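Local coordinates for hypothetical protein PH0226 (Pyrococcus horikoshii, PDB 1VE3) that binds S-adenosylmethionine and, judging by its family, probably works as a methyltransferase, though its substrate is unknown, at residues 16-29 against 47-59. Numbering follows the deposited sequence.
Sequences INSQEYRSRIETLE and CGVGGFSFLLEDY. With SAM (S-adenosylmethionine), chain C; SAM (S-adenosylmethionine), chain B.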
loop_
_atom_site.group_PDB
_atom_site.type_symbol
_atom_site.label_atom_id
_atom_site.label_comp_id
_atom_site.label_asym_id
_atom_site.label_seq_id
_atom_site.Cartn_x
_atom_site.Cartn_y
_atom_site.Cartn_z
ATOM N N ILE A 16 0.658 8.872 2.277
ATOM C CA ILE A 16 1.752 7.958 2.593
ATOM C C ILE A 16 1.353 6.730 3.396
ATOM O O ILE A 16 2.038 5.714 3.339
ATOM C CB ILE A 16 2.898 8.698 3.345
ATOM C CG1 ILE A 16 3.501 9.776 2.437
ATOM C CG2 ILE A 16 3.990 7.716 3.744
ATOM C CD1 ILE A 16 4.607 10.592 3.095
ATOM N N ASN A 17 0.254 6.802 4.138
ATOM C CA ASN A 17 -0.174 5.642 4.922
ATOM C C ASN A 17 -1.265 4.798 4.259
ATOM O O ASN A 17 -1.699 3.790 4.819
ATOM C CB ASN A 17 -0.631 6.078 6.314
ATOM C CG ASN A 17 0.522 6.552 7.175
ATOM O OD1 ASN A 17 1.503 5.831 7.372
ATOM N ND2 ASN A 17 0.412 7.770 7.696
ATOM N N SER A 18 -1.703 5.196 3.066
ATOM C CA SER A 18 -2.722 4.430 2.360
ATOM C C SER A 18 -2.109 3.141 1.830
ATOM O O SER A 18 -0.886 3.039 1.677
ATOM C CB SER A 18 -3.286 5.225 1.183
ATOM O OG SER A 18 -2.326 5.370 0.145
ATOM N N GLN A 19 -2.962 2.156 1.555
ATOM C CA GLN A 19 -2.493 0.886 1.022
ATOM C C GLN A 19 -1.933 1.122 -0.385
ATOM O O GLN A 19 -0.969 0.475 -0.791
ATOM C CB GLN A 19 -3.636 -0.139 0.972
ATOM C CG GLN A 19 -4.235 -0.499 2.336
ATOM C CD GLN A 19 -5.304 -1.591 2.261
ATOM O OE1 GLN A 19 -5.792 -1.938 1.182
ATOM N NE2 GLN A 19 -5.678 -2.125 3.415
ATOM N N GLU A 20 -2.535 2.058 -1.117
ATOM C CA GLU A 20 -2.089 2.367 -2.478
ATOM C C GLU A 20 -0.634 2.835 -2.497
ATOM O O GLU A 20 0.186 2.310 -3.254
ATOM C CB GLU A 20 -2.966 3.456 -3.114
ATOM C CG GLU A 20 -4.371 3.015 -3.528
ATOM C CD GLU A 20 -5.308 2.796 -2.346
ATOM O OE1 GLU A 20 -4.960 3.218 -1.223
ATOM O OE2 GLU A 20 -6.402 2.213 -2.548
ATOM N N TYR A 21 -0.326 3.816 -1.652
ATOM C CA TYR A 21 1.014 4.383 -1.555
ATOM C C TYR A 21 2.031 3.357 -1.042
ATOM O O TYR A 21 3.143 3.254 -1.571
ATOM C CB TYR A 21 0.972 5.602 -0.625
ATOM C CG TYR A 21 2.009 6.679 -0.888
ATOM C CD1 TYR A 21 3.373 6.423 -0.748
ATOM C CD2 TYR A 21 1.616 7.974 -1.224
ATOM C CE1 TYR A 21 4.324 7.440 -0.927
ATOM C CE2 TYR A 21 2.552 8.995 -1.408
ATOM C CZ TYR A 21 3.902 8.722 -1.257
ATOM O OH TYR A 21 4.824 9.735 -1.424
ATOM N N ARG A 22 1.654 2.602 -0.012
ATOM C CA ARG A 22 2.547 1.598 0.561
ATOM C C ARG A 22 2.910 0.546 -0.473
ATOM O O ARG A 22 4.047 0.080 -0.525
ATOM C CB ARG A 22 1.902 0.930 1.776
ATOM C CG ARG A 22 1.764 1.850 2.978
ATOM C CD ARG A 22 1.192 1.112 4.188
ATOM N NE ARG A 22 1.288 1.927 5.397
ATOM C CZ ARG A 22 0.986 1.498 6.619
ATOM N NH1 ARG A 22 0.562 0.255 6.806
ATOM N NH2 ARG A 22 1.113 2.317 7.657
ATOM N N SER A 23 1.932 0.179 -1.293
ATOM C CA SER A 23 2.131 -0.801 -2.350
ATOM C C SER A 23 3.252 -0.351 -3.288
ATOM O O SER A 23 4.097 -1.152 -3.686
ATOM C CB SER A 23 0.839 -0.979 -3.150
ATOM O OG SER A 23 1.063 -1.808 -4.279
ATOM N N ARG A 24 3.248 0.933 -3.636
ATOM C CA ARG A 24 4.258 1.495 -4.522
ATOM C C ARG A 24 5.634 1.451 -3.861
ATOM O O ARG A 24 6.627 1.083 -4.492
ATOM C CB ARG A 24 3.892 2.933 -4.879
ATOM C CG ARG A 24 2.574 3.062 -5.641
ATOM C CD ARG A 24 2.134 4.508 -5.706
ATOM N NE ARG A 24 3.171 5.331 -6.297
ATOM C CZ ARG A 24 3.693 6.413 -5.734
ATOM N NH1 ARG A 24 3.277 6.838 -4.548
ATOM N NH2 ARG A 24 4.656 7.060 -6.364
ATOM N N ILE A 25 5.689 1.821 -2.587
ATOM C CA ILE A 25 6.945 1.809 -1.853
ATOM C C ILE A 25 7.532 0.401 -1.772
ATOM O O ILE A 25 8.674 0.166 -2.169
ATOM C CB ILE A 25 6.757 2.366 -0.418
ATOM C CG1 ILE A 25 6.527 3.877 -0.480
ATOM C CG2 ILE A 25 7.967 2.042 0.443
ATOM C CD1 ILE A 25 6.300 4.528 0.868
ATOM N N GLU A 26 6.743 -0.544 -1.279
ATOM C CA GLU A 26 7.221 -1.909 -1.123
ATOM C C GLU A 26 7.562 -2.604 -2.439
ATOM O O GLU A 26 8.312 -3.582 -2.460
ATOM C CB GLU A 26 6.198 -2.719 -0.321
ATOM C CG GLU A 26 5.834 -2.046 1.000
ATOM C CD GLU A 26 4.934 -2.886 1.884
ATOM O OE1 GLU A 26 3.959 -3.478 1.366
ATOM O OE2 GLU A 26 5.195 -2.942 3.105
ATOM N N THR A 27 7.020 -2.107 -3.543
ATOM C CA THR A 27 7.327 -2.712 -4.828
ATOM C C THR A 27 8.700 -2.228 -5.297
ATOM O O THR A 27 9.517 -3.013 -5.773
ATOM C CB THR A 27 6.257 -2.361 -5.891
ATOM O OG1 THR A 27 5.040 -3.057 -5.591
ATOM C CG2 THR A 27 6.727 -2.760 -7.284
ATOM N N LEU A 28 8.957 -0.935 -5.134
ATOM C CA LEU A 28 10.228 -0.350 -5.555
ATOM C C LEU A 28 11.368 -0.502 -4.552
ATOM O O LEU A 28 12.525 -0.614 -4.948
ATOM C CB LEU A 28 10.039 1.136 -5.886
ATOM C CG LEU A 28 9.134 1.421 -7.085
ATOM C CD1 LEU A 28 9.038 2.919 -7.331
ATOM C CD2 LEU A 28 9.699 0.718 -8.313
ATOM N N GLU A 29 11.039 -0.506 -3.265
ATOM C CA GLU A 29 12.033 -0.623 -2.199
ATOM C C GLU A 29 13.189 -1.596 -2.471
ATOM O O GLU A 29 14.355 -1.206 -2.433
ATOM C CB GLU A 29 11.350 -1.016 -0.887
ATOM C CG GLU A 29 12.283 -1.005 0.306
ATOM C CD GLU A 29 11.626 -1.537 1.560
ATOM O OE1 GLU A 29 10.483 -1.121 1.856
ATOM O OE2 GLU A 29 12.255 -2.368 2.253
ATOM N N CYS A 47 9.216 15.036 -5.465
ATOM C CA CYS A 47 8.982 14.129 -4.334
ATOM C C CYS A 47 7.545 13.914 -3.857
ATOM O O CYS A 47 7.285 12.994 -3.076
ATOM C CB CYS A 47 9.819 14.577 -3.131
ATOM S SG CYS A 47 9.418 16.240 -2.538
ATOM N N GLY A 48 6.615 14.747 -4.306
ATOM C CA GLY A 48 5.244 14.581 -3.863
ATOM C C GLY A 48 5.166 14.818 -2.366
ATOM O O GLY A 48 5.674 15.826 -1.868
ATOM N N VAL A 49 4.556 13.890 -1.633
ATOM C CA VAL A 49 4.439 14.049 -0.190
ATOM C C VAL A 49 5.637 13.508 0.600
ATOM O O VAL A 49 5.607 13.446 1.830
ATOM C CB VAL A 49 3.095 13.440 0.340
ATOM C CG1 VAL A 49 1.921 14.238 -0.227
ATOM C CG2 VAL A 49 2.968 11.990 -0.057
ATOM N N GLY A 50 6.692 13.123 -0.119
ATOM C CA GLY A 50 7.910 12.648 0.520
ATOM C C GLY A 50 8.020 11.195 0.953
ATOM O O GLY A 50 8.967 10.828 1.656
ATOM N N GLY A 51 7.078 10.359 0.534
ATOM C CA GLY A 51 7.130 8.963 0.916
ATOM C C GLY A 51 8.452 8.249 0.650
ATOM O O GLY A 51 8.978 7.556 1.526
ATOM N N PHE A 52 9.001 8.399 -0.552
ATOM C CA PHE A 52 10.251 7.715 -0.863
ATOM C C PHE A 52 11.450 8.363 -0.184
ATOM O O PHE A 52 12.504 7.754 -0.063
ATOM C CB PHE A 52 10.443 7.634 -2.383
ATOM C CG PHE A 52 9.568 6.608 -3.034
ATOM C CD1 PHE A 52 9.944 5.271 -3.056
ATOM C CD2 PHE A 52 8.330 6.961 -3.556
ATOM C CE1 PHE A 52 9.100 4.298 -3.585
ATOM C CE2 PHE A 52 7.475 5.991 -4.091
ATOM C CZ PHE A 52 7.863 4.661 -4.104
ATOM N N SER A 53 11.279 9.598 0.268
ATOM C CA SER A 53 12.355 10.285 0.962
ATOM C C SER A 53 12.531 9.617 2.328
ATOM O O SER A 53 13.619 9.163 2.670
ATOM C CB SER A 53 12.017 11.767 1.130
ATOM O OG SER A 53 12.015 12.427 -0.124
ATOM N N PHE A 54 11.446 9.543 3.095
ATOM C CA PHE A 54 11.484 8.922 4.412
ATOM C C PHE A 54 12.039 7.507 4.308
ATOM O O PHE A 54 12.813 7.070 5.156
ATOM C CB PHE A 54 10.082 8.903 5.028
ATOM C CG PHE A 54 9.450 10.261 5.114
ATOM C CD1 PHE A 54 10.156 11.332 5.657
ATOM C CD2 PHE A 54 8.171 10.486 4.615
ATOM C CE1 PHE A 54 9.606 12.604 5.695
ATOM C CE2 PHE A 54 7.607 11.761 4.649
ATOM C CZ PHE A 54 8.329 12.825 5.190
ATOM N N LEU A 55 11.649 6.790 3.263
ATOM C CA LEU A 55 12.146 5.430 3.077
ATOM C C LEU A 55 13.674 5.415 2.975
ATOM O O LEU A 55 14.339 4.620 3.642
ATOM C CB LEU A 55 11.554 4.809 1.815
ATOM C CG LEU A 55 12.117 3.434 1.467
ATOM C CD1 LEU A 55 11.730 2.448 2.555
ATOM C CD2 LEU A 55 11.588 2.984 0.111
ATOM N N LEU A 56 14.229 6.287 2.135
ATOM C CA LEU A 56 15.678 6.348 1.963
ATOM C C LEU A 56 16.365 6.844 3.226
ATOM O O LEU A 56 17.428 6.348 3.599
ATOM C CB LEU A 56 16.056 7.254 0.785
ATOM C CG LEU A 56 15.769 6.746 -0.634
ATOM C CD1 LEU A 56 16.423 7.687 -1.648
ATOM C CD2 LEU A 56 16.317 5.335 -0.803
ATOM N N GLU A 57 15.757 7.830 3.876
ATOM C CA GLU A 57 16.311 8.381 5.106
ATOM C C GLU A 57 16.478 7.300 6.172
ATOM O O GLU A 57 17.432 7.332 6.946
ATOM C CB GLU A 57 15.407 9.483 5.654
ATOM C CG GLU A 57 15.868 10.021 6.999
ATOM C CD GLU A 57 14.800 10.832 7.698
ATOM O OE1 GLU A 57 13.702 10.284 7.933
ATOM O OE2 GLU A 57 15.056 12.012 8.019
ATOM N N ASP A 58 15.555 6.344 6.214
ATOM C CA ASP A 58 15.630 5.269 7.201
ATOM C C ASP A 58 16.697 4.246 6.837
ATOM O O ASP A 58 17.141 3.470 7.683
ATOM C CB ASP A 58 14.278 4.563 7.341
ATOM C CG ASP A 58 13.159 5.515 7.705
ATOM O OD1 ASP A 58 13.435 6.538 8.371
ATOM O OD2 ASP A 58 11.999 5.234 7.334
ATOM N N TYR A 59 17.099 4.240 5.571
ATOM C CA TYR A 59 18.123 3.317 5.104
ATOM C C TYR A 59 19.507 3.939 5.244
ATOM O O TYR A 59 20.505 3.382 4.783
ATOM C CB TYR A 59 17.860 2.932 3.650
ATOM C CG TYR A 59 16.994 1.705 3.494
ATOM C CD1 TYR A 59 17.501 0.434 3.768
ATOM C CD2 TYR A 59 15.675 1.808 3.068
ATOM C CE1 TYR A 59 16.716 -0.702 3.617
ATOM C CE2 TYR A 59 14.879 0.679 2.914
ATOM C CZ TYR A 59 15.405 -0.575 3.187
ATOM O OH TYR A 59 14.625 -1.700 3.014
HETATM N N SAM C . 7.795 11.069 -6.705
HETATM C CA SAM C . 6.396 11.165 -6.197
HETATM C C SAM C . 5.968 9.814 -5.627
HETATM O O SAM C . 5.276 9.803 -4.601
HETATM O OXT SAM C . 6.367 8.797 -6.276
HETATM C CB SAM C . 5.510 11.519 -7.348
HETATM C CG SAM C . 4.285 12.184 -6.959
HETATM S SD SAM C . 3.175 12.623 -8.356
HETATM C CE SAM C . 2.750 11.172 -9.089
HETATM C "C5'" SAM C . 4.160 13.701 -9.406
HETATM C "C4'" SAM C . 4.721 15.065 -8.750
HETATM O "O4'" SAM C . 5.505 15.798 -9.754
HETATM C "C3'" SAM C . 3.633 16.064 -8.389
HETATM O "O3'" SAM C . 3.792 16.005 -6.886
HETATM C "C2'" SAM C . 4.032 17.443 -8.788
HETATM O "O2'" SAM C . 3.857 18.572 -7.990
HETATM C "C1'" SAM C . 5.484 17.140 -9.317
HETATM N N9 SAM C . 5.895 18.050 -10.394
HETATM C C8 SAM C . 5.297 18.408 -11.601
HETATM N N7 SAM C . 5.995 19.267 -12.304
HETATM C C5 SAM C . 7.101 19.499 -11.547
HETATM C C6 SAM C . 8.290 20.337 -11.709
HETATM N N6 SAM C . 8.483 21.112 -12.789
HETATM N N1 SAM C . 9.277 20.344 -10.699
HETATM C C2 SAM C . 9.115 19.567 -9.580
HETATM N N3 SAM C . 8.050 18.755 -9.332
HETATM C C4 SAM C . 7.066 18.755 -10.352
HETATM N N SAM B . -7.863 -13.445 8.303
HETATM C CA SAM B . -6.475 -13.934 8.061
HETATM C C SAM B . -6.118 -14.987 9.106
HETATM O O SAM B . -5.454 -15.968 8.748
HETATM O OXT SAM B . -6.539 -14.753 10.282
HETATM C CB SAM B . -5.546 -12.771 8.191
HETATM C CG SAM B . -4.306 -12.930 7.460
HETATM S SD SAM B . -3.143 -11.515 7.611
HETATM C CE SAM B . -2.757 -11.400 9.242
HETATM C "C5'" SAM B . -4.057 -10.099 6.983
HETATM C "C4'" SAM B . -4.580 -10.171 5.457
HETATM O "O4'" SAM B . -5.307 -8.934 5.138
HETATM C "C3'" SAM B . -3.463 -10.172 4.426
HETATM O "O3'" SAM B . -3.665 -11.579 3.909
HETATM C "C2'" SAM B . -3.797 -9.268 3.289
HETATM O "O2'" SAM B . -3.598 -9.589 1.948
HETATM C "C1'" SAM B . -5.244 -8.835 3.731
HETATM N N9 SAM B . -5.591 -7.479 3.284
HETATM C C8 SAM B . -4.946 -6.250 3.424
HETATM N N7 SAM B . -5.591 -5.250 2.876
HETATM C C5 SAM B . -6.707 -5.819 2.345
HETATM C C6 SAM B . -7.856 -5.306 1.599
HETATM N N6 SAM B . -7.989 -4.007 1.285
HETATM N N1 SAM B . -8.869 -6.199 1.185
HETATM C C2 SAM B . -8.768 -7.533 1.486
HETATM N N3 SAM B . -7.743 -8.112 2.173
HETATM C C4 SAM B . -6.733 -7.207 2.584
HETATM O O HOH W 1 4.165 11.575 -3.086
#
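Tyr21 brings CE1 of its ring to 3.7 Å from Gly51 CA, where any side chain would collide with it, and its OH accepts a hydrogen bond from Gly51 N (3.1 Å, a bent 135°) at the first turn of helix 51-58. With CG swung anti to the backbone N (chi1 -152°), the phenol reaches across to the loop, and Val49 CG2 packs 3.3 Å from its CE2. One water links Tyr21 OH, Val49 N and the carboxylate O of S-adenosylmethionine. Arg24, its NH1 over the centre of the Tyr21 ring, points NH2 at OXT of the same carboxylate, a hydrogen bond modelled so short that its exact length is doubtful; Asp111 forms a salt bridge with that nitrogen. Phe52 suits its place by being flat: one face takes Ile25 CG1 in a CH-pi contact, 4.2 Å from the ring centroid, while its edge meets Arg24 NH2. The second branch of Ile25, CG2, reaches Leu55 CD2 at 3.8 Å. At the far end Tyr59 OH donates to Glu29 OE2 over 2.6 Å, arriving 46° out of the carboxylate plane; an alanine in place of Glu29 would probably leave this hydroxyl without its acceptor. Behind these contacts, Ser18 OG caps helix 19-34 by accepting from Tyr21 N. The glycine-rich turn after strand 41-45 lies against the methionine and ribose parts of the cofactor, as in Rossmann-like methyltransferases.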